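Local coordinates for protein nicotinate-nucleotide--dimethylbenzimidazole phosphoribosyltransferase (Thermus thermophilus HB8, PDB 1WX1) that probably transfers the phosphoribosyl group of nicotinate mononucleotide to 5,6-dimethylbenzimidazole, giving alpha-ribazole 5'-phosphate and nicotinate for cobalamin biosynthesis, at residues A[75-78]-A[82-85]; A[86-91]-A[308-313]; A[166-171]-A[199-204]; A[257-262]-A[284-289]. All coordinates share one frame; numbering follows the deposited sequence.

Interaction 1: residues A[75-78]-A[82-85]; sequences VLNF and GAAI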
loop_
_atom_site.group_PDB
_atom_site.type_symbol
_atom_site.label_atom_id
_atom_site.label_comp_id
_atom_site.label_asym_id
_atom_site.label_seq_id
_atom_site.Cartn_x
_atom_site.Cartn_y
_atom_site.Cartn_z
ATOM N N VAL A 75 8.959 -5.136 24.080
ATOM C CA VAL A 75 7.658 -5.681 24.449
ATOM C C VAL A 75 6.951 -4.643 25.314
ATOM O O VAL A 75 5.767 -4.368 25.130
ATOM C CB VAL A 75 7.780 -7.000 25.241
ATOM C CG1 VAL A 75 6.442 -7.334 25.908
ATOM C CG2 VAL A 75 8.168 -8.131 24.291
ATOM N N LEU A 76 7.685 -4.062 26.258
ATOM C CA LEU A 76 7.107 -3.039 27.118
ATOM C C LEU A 76 6.669 -1.855 26.254
ATOM O O LEU A 76 5.630 -1.252 26.501
ATOM C CB LEU A 76 8.129 -2.589 28.166
ATOM C CG LEU A 76 8.448 -3.647 29.228
ATOM C CD1 LEU A 76 9.569 -3.143 30.130
ATOM C CD2 LEU A 76 7.201 -3.951 30.046
ATOM N N ASN A 77 7.464 -1.539 25.235
ATOM C CA ASN A 77 7.152 -0.437 24.323
ATOM C C ASN A 77 5.818 -0.754 23.636
ATOM O O ASN A 77 4.969 0.129 23.493
ATOM C CB ASN A 77 8.273 -0.288 23.280
ATOM C CG ASN A 77 8.254 1.066 22.563
ATOM O OD1 ASN A 77 8.933 1.248 21.543
ATOM N ND2 ASN A 77 7.499 2.017 23.098
ATOM N N PHE A 78 5.639 -2.011 23.219
ATOM C CA PHE A 78 4.395 -2.448 22.570
ATOM C C PHE A 78 3.214 -2.210 23.506
ATOM O O PHE A 78 2.176 -1.699 23.092
ATOM C CB PHE A 78 4.412 -3.954 22.250
ATOM C CG PHE A 78 5.433 -4.371 21.223
ATOM C CD1 PHE A 78 5.936 -5.674 21.225
ATOM C CD2 PHE A 78 5.907 -3.471 20.273
ATOM C CE1 PHE A 78 6.892 -6.075 20.291
ATOM C CE2 PHE A 78 6.861 -3.863 19.333
ATOM C CZ PHE A 78 7.360 -5.166 19.352
ATOM N N GLY A 82 4.225 2.667 22.032
ATOM C CA GLY A 82 5.227 3.500 21.393
ATOM C C GLY A 82 6.012 2.899 20.236
ATOM O O GLY A 82 6.927 3.543 19.722
ATOM N N ALA A 83 5.672 1.683 19.819
ATOM C CA ALA A 83 6.388 1.036 18.719
ATOM C C ALA A 83 5.744 1.300 17.363
ATOM O O ALA A 83 4.604 1.759 17.276
ATOM C CB ALA A 83 6.485 -0.466 18.961
ATOM N N ALA A 84 6.484 1.004 16.300
ATOM C CA ALA A 84 5.982 1.209 14.949
ATOM C C ALA A 84 4.686 0.430 14.743
ATOM O O ALA A 84 3.719 0.947 14.175
ATOM C CB ALA A 84 7.032 0.765 13.925
ATOM N N ILE A 85 4.659 -0.812 15.217
ATOM C CA ILE A 85 3.472 -1.640 15.050
ATOM C C ILE A 85 2.226 -1.005 15.668
ATOM O O ILE A 85 1.142 -1.079 15.091
ATOM C CB ILE A 85 3.684 -3.072 15.632
ATOM C CG1 ILE A 85 2.496 -3.961 15.251
ATOM C CG2 ILE A 85 3.851 -3.021 17.145
ATOM C CD1 ILE A 85 2.307 -4.111 13.751
#

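Interaction 2: residues A[86-91]-A[308-313]; sequences NQFALA and AVLAMP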
loop_
_atom_site.group_PDB
_atom_site.type_symbol
_atom_site.label_atom_id
_atom_site.label_comp_id
_atom_site.label_asym_id
_atom_site.label_seq_id
_atom_site.Cartn_x
_atom_site.Cartn_y
_atom_site.Cartn_z
ATOM N N ASN A 86 2.366 -0.372 16.829
ATOM C CA ASN A 86 1.214 0.268 17.454
ATOM C C ASN A 86 0.687 1.400 16.580
ATOM O O ASN A 86 -0.524 1.580 16.450
ATOM C CB ASN A 86 1.566 0.856 18.823
ATOM C CG ASN A 86 2.069 -0.183 19.793
ATOM O OD1 ASN A 86 3.272 -0.313 19.997
ATOM N ND2 ASN A 86 1.149 -0.939 20.388
ATOM N N GLN A 87 1.605 2.167 15.996
ATOM C CA GLN A 87 1.231 3.297 15.152
ATOM C C GLN A 87 0.544 2.856 13.866
ATOM O O GLN A 87 -0.460 3.444 13.455
ATOM C CB GLN A 87 2.467 4.137 14.815
ATOM C CG GLN A 87 3.185 4.711 16.030
ATOM C CD GLN A 87 2.235 5.343 17.037
ATOM O OE1 GLN A 87 1.348 6.116 16.676
ATOM N NE2 GLN A 87 2.423 5.016 18.312
ATOM N N PHE A 88 1.082 1.822 13.231
ATOM C CA PHE A 88 0.500 1.320 11.994
ATOM C C PHE A 88 -0.851 0.662 12.254
ATOM O O PHE A 88 -1.778 0.799 11.458
ATOM C CB PHE A 88 1.457 0.327 11.321
ATOM C CG PHE A 88 2.726 0.961 10.797
ATOM C CD1 PHE A 88 2.871 2.349 10.763
ATOM C CD2 PHE A 88 3.763 0.170 10.312
ATOM C CE1 PHE A 88 4.032 2.941 10.257
ATOM C CE2 PHE A 88 4.929 0.751 9.803
ATOM C CZ PHE A 88 5.059 2.144 9.775
ATOM N N ALA A 89 -0.964 -0.043 13.374
ATOM C CA ALA A 89 -2.213 -0.708 13.721
ATOM C C ALA A 89 -3.318 0.327 13.919
ATOM O O ALA A 89 -4.478 0.087 13.583
ATOM C CB ALA A 89 -2.034 -1.536 14.985
ATOM N N LEU A 90 -2.956 1.483 14.463
ATOM C CA LEU A 90 -3.934 2.542 14.685
ATOM C C LEU A 90 -4.492 3.026 13.346
ATOM O O LEU A 90 -5.693 3.266 13.207
ATOM C CB LEU A 90 -3.284 3.718 15.420
ATOM C CG LEU A 90 -4.229 4.881 15.743
ATOM C CD1 LEU A 90 -5.280 4.422 16.743
ATOM C CD2 LEU A 90 -3.432 6.052 16.301
ATOM N N ALA A 91 -3.613 3.159 12.360
ATOM C CA ALA A 91 -4.012 3.626 11.040
ATOM C C ALA A 91 -4.686 2.550 10.193
ATOM O O ALA A 91 -5.277 2.858 9.162
ATOM C CB ALA A 91 -2.795 4.185 10.300
ATOM N N ALA A 308 2.763 -6.402 7.374
ATOM C CA ALA A 308 1.485 -7.079 7.272
ATOM C C ALA A 308 0.333 -6.138 7.602
ATOM O O ALA A 308 -0.687 -6.128 6.913
ATOM C CB ALA A 308 1.455 -8.283 8.210
ATOM N N VAL A 309 0.496 -5.357 8.667
ATOM C CA VAL A 309 -0.541 -4.425 9.095
ATOM C C VAL A 309 -0.761 -3.306 8.078
ATOM O O VAL A 309 -1.900 -2.893 7.834
ATOM C CB VAL A 309 -0.205 -3.837 10.486
ATOM C CG1 VAL A 309 -1.170 -2.706 10.836
ATOM C CG2 VAL A 309 -0.302 -4.942 11.537
ATOM N N LEU A 310 0.323 -2.825 7.476
ATOM C CA LEU A 310 0.223 -1.776 6.465
ATOM C C LEU A 310 -0.547 -2.275 5.244
ATOM O O LEU A 310 -1.143 -1.488 4.511
ATOM C CB LEU A 310 1.616 -1.322 6.029
ATOM C CG LEU A 310 2.415 -0.496 7.042
ATOM C CD1 LEU A 310 3.810 -0.232 6.505
ATOM C CD2 LEU A 310 1.684 0.814 7.311
ATOM N N ALA A 311 -0.535 -3.587 5.026
ATOM C CA ALA A 311 -1.230 -4.169 3.878
ATOM C C ALA A 311 -2.713 -4.455 4.112
ATOM O O ALA A 311 -3.452 -4.725 3.161
ATOM C CB ALA A 311 -0.533 -5.449 3.449
ATOM N N MET A 312 -3.162 -4.391 5.360
ATOM C CA MET A 312 -4.563 -4.689 5.641
ATOM C C MET A 312 -5.550 -3.777 4.920
ATOM O O MET A 312 -6.561 -4.251 4.405
ATOM C CB MET A 312 -4.822 -4.681 7.151
ATOM C CG MET A 312 -4.114 -5.824 7.871
ATOM S SD MET A 312 -4.561 -5.956 9.621
ATOM C CE MET A 312 -3.814 -7.529 10.045
ATOM N N PRO A 313 -5.282 -2.459 4.874
ATOM C CA PRO A 313 -6.233 -1.586 4.171
ATOM C C PRO A 313 -6.339 -1.976 2.692
ATOM O O PRO A 313 -7.390 -1.816 2.073
ATOM C CB PRO A 313 -5.637 -0.193 4.363
ATOM C CG PRO A 313 -4.935 -0.307 5.684
ATOM C CD PRO A 313 -4.262 -1.662 5.580
#

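Interaction 3: residues A[166-171]-A[199-204]; sequences GNTTAA and RRKRQA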
loop_
_atom_site.group_PDB
_atom_site.type_symbol
_atom_site.label_atom_id
_atom_site.label_comp_id
_atom_site.label_asym_id
_atom_site.label_seq_id
_atom_site.Cartn_x
_atom_site.Cartn_y
_atom_site.Cartn_z
ATOM N N GLY A 166 18.234 -11.054 17.345
ATOM C CA GLY A 166 18.922 -12.213 16.811
ATOM C C GLY A 166 18.009 -13.189 16.090
ATOM O O GLY A 166 18.466 -14.231 15.620
ATOM N N ASN A 167 16.726 -12.864 15.960
ATOM C CA ASN A 167 15.836 -13.817 15.312
ATOM C C ASN A 167 15.972 -13.949 13.791
ATOM O O ASN A 167 15.434 -14.886 13.207
ATOM C CB ASN A 167 14.376 -13.560 15.726
ATOM C CG ASN A 167 13.751 -12.374 15.030
ATOM O OD1 ASN A 167 14.398 -11.649 14.281
ATOM N ND2 ASN A 167 12.462 -12.174 15.281
ATOM N N THR A 168 16.704 -13.046 13.142
ATOM C CA THR A 168 16.873 -13.181 11.699
ATOM C C THR A 168 17.844 -14.335 11.431
ATOM O O THR A 168 17.825 -14.940 10.365
ATOM C CB THR A 168 17.398 -11.879 11.045
ATOM O OG1 THR A 168 18.723 -11.605 11.503
ATOM C CG2 THR A 168 16.493 -10.709 11.403
ATOM N N THR A 169 18.689 -14.650 12.409
ATOM C CA THR A 169 19.615 -15.757 12.245
ATOM C C THR A 169 18.828 -17.051 12.425
ATOM O O THR A 169 18.979 -17.989 11.643
ATOM C CB THR A 169 20.774 -15.685 13.267
ATOM O OG1 THR A 169 21.553 -14.514 13.008
ATOM C CG2 THR A 169 21.679 -16.905 13.142
ATOM N N ALA A 170 17.976 -17.094 13.447
ATOM C CA ALA A 170 17.148 -18.272 13.694
ATOM C C ALA A 170 16.195 -18.463 12.509
ATOM O O ALA A 170 15.922 -19.591 12.102
ATOM C CB ALA A 170 16.344 -18.104 14.988
ATOM N N ALA A 171 15.691 -17.357 11.964
ATOM C CA ALA A 171 14.778 -17.424 10.824
ATOM C C ALA A 171 15.512 -17.969 9.595
ATOM O O ALA A 171 14.944 -18.736 8.818
ATOM C CB ALA A 171 14.205 -16.045 10.526
ATOM N N ARG A 199 29.369 -13.129 8.082
ATOM C CA ARG A 199 30.095 -14.367 8.121
ATOM C C ARG A 199 29.718 -15.220 9.333
ATOM O O ARG A 199 29.522 -16.434 9.220
ATOM C CB ARG A 199 31.593 -14.073 8.163
ATOM C CG ARG A 199 32.453 -15.294 7.946
ATOM C CD ARG A 199 33.924 -14.932 8.037
ATOM N NE ARG A 199 34.772 -16.106 7.871
ATOM C CZ ARG A 199 36.038 -16.172 8.263
ATOM N NH1 ARG A 199 36.605 -15.123 8.845
ATOM N NH2 ARG A 199 36.732 -17.287 8.083
ATOM N N ARG A 200 29.636 -14.607 10.514
ATOM C CA ARG A 200 29.282 -15.400 11.689
ATOM C C ARG A 200 27.850 -15.890 11.607
ATOM O O ARG A 200 27.550 -16.968 12.074
ATOM C CB ARG A 200 29.537 -14.621 12.955
ATOM C CG ARG A 200 31.025 -14.443 13.177
ATOM C CD ARG A 200 31.308 -13.760 14.506
ATOM N NE ARG A 200 30.488 -12.562 14.647
ATOM C CZ ARG A 200 30.949 -11.307 14.617
ATOM N NH1 ARG A 200 32.249 -11.054 14.459
ATOM N NH2 ARG A 200 30.109 -10.284 14.725
ATOM N N LYS A 201 26.965 -15.124 10.973
ATOM C CA LYS A 201 25.573 -15.564 10.861
ATOM C C LYS A 201 25.526 -16.782 9.958
ATOM O O LYS A 201 24.888 -17.770 10.299
ATOM C CB LYS A 201 24.656 -14.457 10.314
ATOM C CG LYS A 201 24.559 -13.249 11.228
ATOM C CD LYS A 201 23.188 -12.598 11.164
ATOM C CE LYS A 201 22.876 -12.048 9.792
ATOM N NZ LYS A 201 21.570 -11.326 9.805
ATOM N N ARG A 202 26.235 -16.726 8.830
ATOM C CA ARG A 202 26.261 -17.856 7.911
ATOM C C ARG A 202 26.830 -19.093 8.591
ATOM O O ARG A 202 26.324 -20.204 8.401
ATOM C CB ARG A 202 27.105 -17.544 6.675
ATOM C CG ARG A 202 26.603 -16.377 5.851
ATOM C CD ARG A 202 27.665 -15.956 4.858
ATOM N NE ARG A 202 27.347 -14.699 4.188
ATOM C CZ ARG A 202 28.248 -13.951 3.562
ATOM N NH1 ARG A 202 29.517 -14.336 3.532
ATOM N NH2 ARG A 202 27.886 -12.834 2.948
ATOM N N GLN A 203 27.900 -18.907 9.369
ATOM C CA GLN A 203 28.497 -20.041 10.066
ATOM C C GLN A 203 27.523 -20.619 11.074
ATOM O O GLN A 203 27.402 -21.830 11.196
ATOM C CB GLN A 203 29.799 -19.660 10.757
ATOM C CG GLN A 203 31.027 -20.242 10.075
ATOM C CD GLN A 203 32.010 -20.856 11.040
ATOM O OE1 GLN A 203 33.155 -20.394 11.143
ATOM N NE2 GLN A 203 31.581 -21.887 11.758
ATOM N N ALA A 204 26.807 -19.747 11.771
ATOM C CA ALA A 204 25.835 -20.186 12.767
ATOM C C ALA A 204 24.783 -21.044 12.092
ATOM O O ALA A 204 24.405 -22.093 12.608
ATOM C CB ALA A 204 25.177 -18.975 13.445
#

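Interaction 4: residues A[257-262]-A[284-289]; sequences GALLAW and RHQLEA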
loop_
_atom_site.group_PDB
_atom_site.type_symbol
_atom_site.label_atom_id
_atom_site.label_comp_id
_atom_site.label_asym_id
_atom_site.label_seq_id
_atom_site.Cartn_x
_atom_site.Cartn_y
_atom_site.Cartn_z
ATOM N N GLY A 257 8.138 -18.445 10.121
ATOM C CA GLY A 257 7.150 -19.120 10.946
ATOM C C GLY A 257 6.032 -19.673 10.072
ATOM O O GLY A 257 5.532 -20.774 10.298
ATOM N N ALA A 258 5.630 -18.907 9.064
ATOM C CA ALA A 258 4.570 -19.353 8.161
ATOM C C ALA A 258 5.004 -20.590 7.368
ATOM O O ALA A 258 4.189 -21.472 7.092
ATOM C CB ALA A 258 4.191 -18.228 7.208
ATOM N N LEU A 259 6.280 -20.647 6.991
ATOM C CA LEU A 259 6.799 -21.796 6.244
ATOM C C LEU A 259 6.670 -23.054 7.090
ATOM O O LEU A 259 6.331 -24.136 6.585
ATOM C CB LEU A 259 8.271 -21.575 5.867
ATOM C CG LEU A 259 8.548 -20.575 4.742
ATOM C CD1 LEU A 259 10.053 -20.418 4.563
ATOM C CD2 LEU A 259 7.907 -21.062 3.446
ATOM N N LEU A 260 6.945 -22.914 8.386
ATOM C CA LEU A 260 6.837 -24.042 9.300
ATOM C C LEU A 260 5.386 -24.514 9.363
ATOM O O LEU A 260 5.109 -25.716 9.317
ATOM C CB LEU A 260 7.322 -23.645 10.701
ATOM C CG LEU A 260 7.182 -24.716 11.788
ATOM C CD1 LEU A 260 7.853 -26.010 11.347
ATOM C CD2 LEU A 260 7.796 -24.202 13.084
ATOM N N ALA A 261 4.461 -23.563 9.461
ATOM C CA ALA A 261 3.036 -23.881 9.518
ATOM C C ALA A 261 2.618 -24.589 8.227
ATOM O O ALA A 261 1.871 -25.571 8.254
ATOM C CB ALA A 261 2.221 -22.596 9.704
ATOM N N TRP A 262 3.104 -24.075 7.102
ATOM C CA TRP A 262 2.806 -24.637 5.791
ATOM C C TRP A 262 3.277 -26.090 5.707
ATOM O O TRP A 262 2.571 -26.956 5.184
ATOM C CB TRP A 262 3.487 -23.790 4.712
ATOM C CG TRP A 262 3.277 -24.275 3.313
ATOM C CD1 TRP A 262 2.111 -24.731 2.765
ATOM C CD2 TRP A 262 4.245 -24.288 2.262
ATOM N NE1 TRP A 262 2.298 -25.042 1.437
ATOM C CE2 TRP A 262 3.615 -24.798 1.104
ATOM C CE3 TRP A 262 5.612 -23.963 2.189
ATOM C CZ2 TRP A 262 4.269 -24.935 -0.122
ATOM C CZ3 TRP A 262 6.273 -24.103 0.968
ATOM C CH2 TRP A 262 5.604 -24.607 -0.163
ATOM N N ARG A 284 12.601 -12.765 -0.195
ATOM C CA ARG A 284 12.158 -13.070 -1.551
ATOM C C ARG A 284 12.139 -14.579 -1.808
ATOM O O ARG A 284 11.225 -15.089 -2.457
ATOM C CB ARG A 284 13.051 -12.379 -2.590
ATOM C CG ARG A 284 12.721 -12.777 -4.031
ATOM C CD ARG A 284 11.275 -12.441 -4.415
ATOM N NE ARG A 284 11.134 -11.071 -4.908
ATOM C CZ ARG A 284 9.974 -10.497 -5.221
ATOM N NH1 ARG A 284 8.838 -11.170 -5.089
ATOM N NH2 ARG A 284 9.949 -9.251 -5.678
ATOM N N HIS A 285 13.140 -15.291 -1.296
ATOM C CA HIS A 285 13.207 -16.736 -1.480
ATOM C C HIS A 285 12.019 -17.425 -0.831
ATOM O O HIS A 285 11.457 -18.370 -1.387
ATOM C CB HIS A 285 14.501 -17.295 -0.884
ATOM C CG HIS A 285 15.733 -16.839 -1.595
ATOM N ND1 HIS A 285 15.991 -17.155 -2.912
ATOM C CD2 HIS A 285 16.779 -16.086 -1.177
ATOM C CE1 HIS A 285 17.143 -16.617 -3.275
ATOM N NE2 HIS A 285 17.640 -15.962 -2.239
ATOM N N GLN A 286 11.644 -16.955 0.353
ATOM C CA GLN A 286 10.514 -17.532 1.069
ATOM C C GLN A 286 9.217 -17.318 0.296
ATOM O O GLN A 286 8.411 -18.239 0.154
ATOM C CB GLN A 286 10.375 -16.887 2.447
ATOM C CG GLN A 286 11.567 -17.094 3.367
ATOM C CD GLN A 286 11.411 -16.308 4.647
ATOM O OE1 GLN A 286 11.000 -15.157 4.616
ATOM N NE2 GLN A 286 11.742 -16.923 5.776
ATOM N N LEU A 287 9.015 -16.094 -0.179
ATOM C CA LEU A 287 7.811 -15.759 -0.925
ATOM C C LEU A 287 7.742 -16.535 -2.237
ATOM O O LEU A 287 6.658 -16.929 -2.673
ATOM C CB LEU A 287 7.746 -14.254 -1.185
ATOM C CG LEU A 287 7.569 -13.390 0.072
ATOM C CD1 LEU A 287 7.429 -11.942 -0.333
ATOM C CD2 LEU A 287 6.335 -13.844 0.855
ATOM N N GLU A 288 8.892 -16.757 -2.864
ATOM C CA GLU A 288 8.926 -17.520 -4.110
ATOM C C GLU A 288 8.560 -18.975 -3.809
ATOM O O GLU A 288 7.808 -19.598 -4.554
ATOM C CB GLU A 288 10.316 -17.440 -4.757
ATOM C CG GLU A 288 10.633 -16.076 -5.359
ATOM C CD GLU A 288 9.736 -15.733 -6.552
ATOM O OE1 GLU A 288 9.849 -16.391 -7.610
ATOM O OE2 GLU A 288 8.912 -14.806 -6.435
ATOM N N ALA A 289 9.075 -19.508 -2.705
ATOM C CA ALA A 289 8.777 -20.883 -2.323
ATOM C C ALA A 289 7.281 -21.041 -2.056
ATOM O O ALA A 289 6.696 -22.101 -2.302
ATOM C CB ALA A 289 9.576 -21.270 -1.078
#

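Interaction 1: residues A[75-78]-A[82-85]
Asn77 and Phe78, near the C-terminal end of helix 70-79, meet residues 82-85, which belong to a short connection between two consecutive helices, 70-79 and 84-91. Asn77 O accepts the amide N of Gly82 at 3.0 Å, a backbone hydrogen bond that spans the turn. The amide of Asn77, its CG anti to the backbone N (chi1 -163°), extends alongside the Gly82 backbone, with ND2 3.2 Å from Gly82 CA. A CB on residue 82 would clash with ND2 in its present position, consistent with glycine here. The other end of the amide, OD1, is hydrogen-bonded to Thr17 of the second subunit, which links the turn to the dimer interface. Thr17 of the second subunit would probably lose this partner if an alanine replaced Asn77, and a gap would be likely to open beside the Gly82 backbone. The next residue, Phe78, starts out pointing away from residues 82-85, but its ring comes back to them. Ala83, the N-cap residue of helix 84-91, sets its methyl in the plane of the ring at the edge. Ile85 CG2 comes in at a slant on the same two ring atoms, CD2 and CE2, that the Ala83 methyl meets. Glu304, the predicted proton acceptor, lies next to this buried turn, touching Phe78 and accepting the backbone N-H of Ile85 through OE1, consistent with the turn helping to place that carboxylate. On the Phe78 ring, Ile85 CG2 is 3.8 Å from both CD2 and CE2.

Interaction 2: residues A[86-91]-A[308-313]
Phe88 lays one face of its ring against the isobutyl group of Leu310, in a CH-pi contact: Leu310 CD2 stands 3.8 Å from the centroid of the Phe88 ring and 18° off the ring normal. The methyl is displaced toward the rim, and the rest of the leucine follows the same face: Leu310 CG comes within 3.6 Å of Phe88 CD2, and Leu310 CD1 reaches the ring at CE2. Leu310 starts out across the contact rather than into it; with CG anti to its carbonyl carbon (chi1 -72°), its branched end is carried back to the phenylalanine. The preceding residue, Val309, points directly at helix 84-91 and uses CG1 alone, which rests 3.6 Å from Phe88 O and 3.7 Å from Ala89 CA. Were Phe88 cut back to an alanine, Leu310 would probably lose the ring face it lies on and a gap would open between the helices. No hydrogen bond joins the two segments. Their axes run nearly parallel, 11° apart and 8.8 Å at closest approach, and the small Ala89 probably lets Val309 CG1 come close to the backbone. Beneath this pair lies the parallel beta-sheet: Ala89 and Val309 both rest on strand 94-100, at Val96 and Cys94 respectively. Ile321 of the second subunit packs on Phe88 and Ala317 of that subunit on Leu310, which places the helix pair between the sheet and the dimer interface.

Interaction 3: residues A[166-171]-A[199-204]
Thr168 and Lys201 supply the polar part of this contact, Lys201 NZ giving a weak hydrogen bond to Thr168 OG1 at 3.3 Å. The ammonium group has a stronger partner in the carbonyl O of Gly188, so the threonine hydroxyl is a second, weaker acceptor. The lysine chain gets there by bending at chi2 and chi3 (-147° and -63°), which turns its end toward the first turn of helix 167-179. Van der Waals contact accounts for the rest. Thr169 points straight at helix 195-210 and divides its two branches between two residues one turn apart. Its OG1 lies against the aliphatic shaft of Lys201, 3.1 Å from CD and 3.7 Å from CG, the two side chains crossing at a slant. Its CG2, anti to the backbone N, reaches the methyl of Ala204 at 4.1 Å. The helical segments 167-171 and 199-204 cross at -42°, their axes 9.8 Å apart at closest approach, and the contact is confined to these four side chains. Val63, in a loop, touches both Thr169 and Lys201. Lys201 thus lays its methylenes against the Thr169 hydroxyl and uses its NZ as a donor, while its charge, buried with the residue, is probably eased by the Gly188 carbonyl and the hydroxyl of Thr168.

Interaction 4: residues A[257-262]-A[284-289]
Gln286 opens the contact from helix 281-290, its CB and CG meeting the CD1 methyl of Leu259 on helix 252-264. The nearest pair is Gln286 CG to Leu259 CD1 at 3.8 Å, and the two side chains cross at about a right angle. With CG anti to the carbonyl carbon (chi1 -62°) and an extended chain beyond it, the glutamine carries its amide past the leucine methyl, NE2 standing 4.1 Å from Leu259 CD1. This amide nitrogen is buried yet well supplied, donating to Thr175 OG1 and to the carbonyl O of Phe252, so the residue ties its own helix to two others while its methylenes pack against the leucine. One turn on, Ala289 presents its backbone to the indole of Trp262. The Ala289 carbonyl O comes 3.5 Å from Trp262 CH2 and 3.9 Å from CZ3, a van der Waals approach to the six-membered end of the indole. Trp262 extends that far because its CG is anti to the backbone N (chi1 179°), sending the indole across toward the second helix. This is helix-to-helix packing without a hydrogen bond across it, away from the predicted active site. Helix 167-179 fills in beside them: Leu259 touches Thr175, Leu178 and Leu179, and Ala289 touches Leu179. Helix 228-242 packs on helix 252-264 through Ala258, Leu260 and Ala261, and strand 247-249 of the parallel sheet meets Ala258 and Leu287.

From the N terminus, interaction 1 comes first and closes a very short loop between helices 70-79 and 84-91. Interaction 2 follows on that second helix and joins it to helix 306-321, closing a loop of more than 200 residues. Interactions 3 and 4 are both nested inside this long loop, one after the other, each closing a smaller one. Interactions 1 and 2 touch, through the Asn86 side chain on the Phe78 carbonyl and through Ile85 on Val309, and both reach the second subunit. Interactions 3 and 4 lie about 17 Å apart, centre to centre, and join helices within one subunit, with helix 167-179 running from the first to the second.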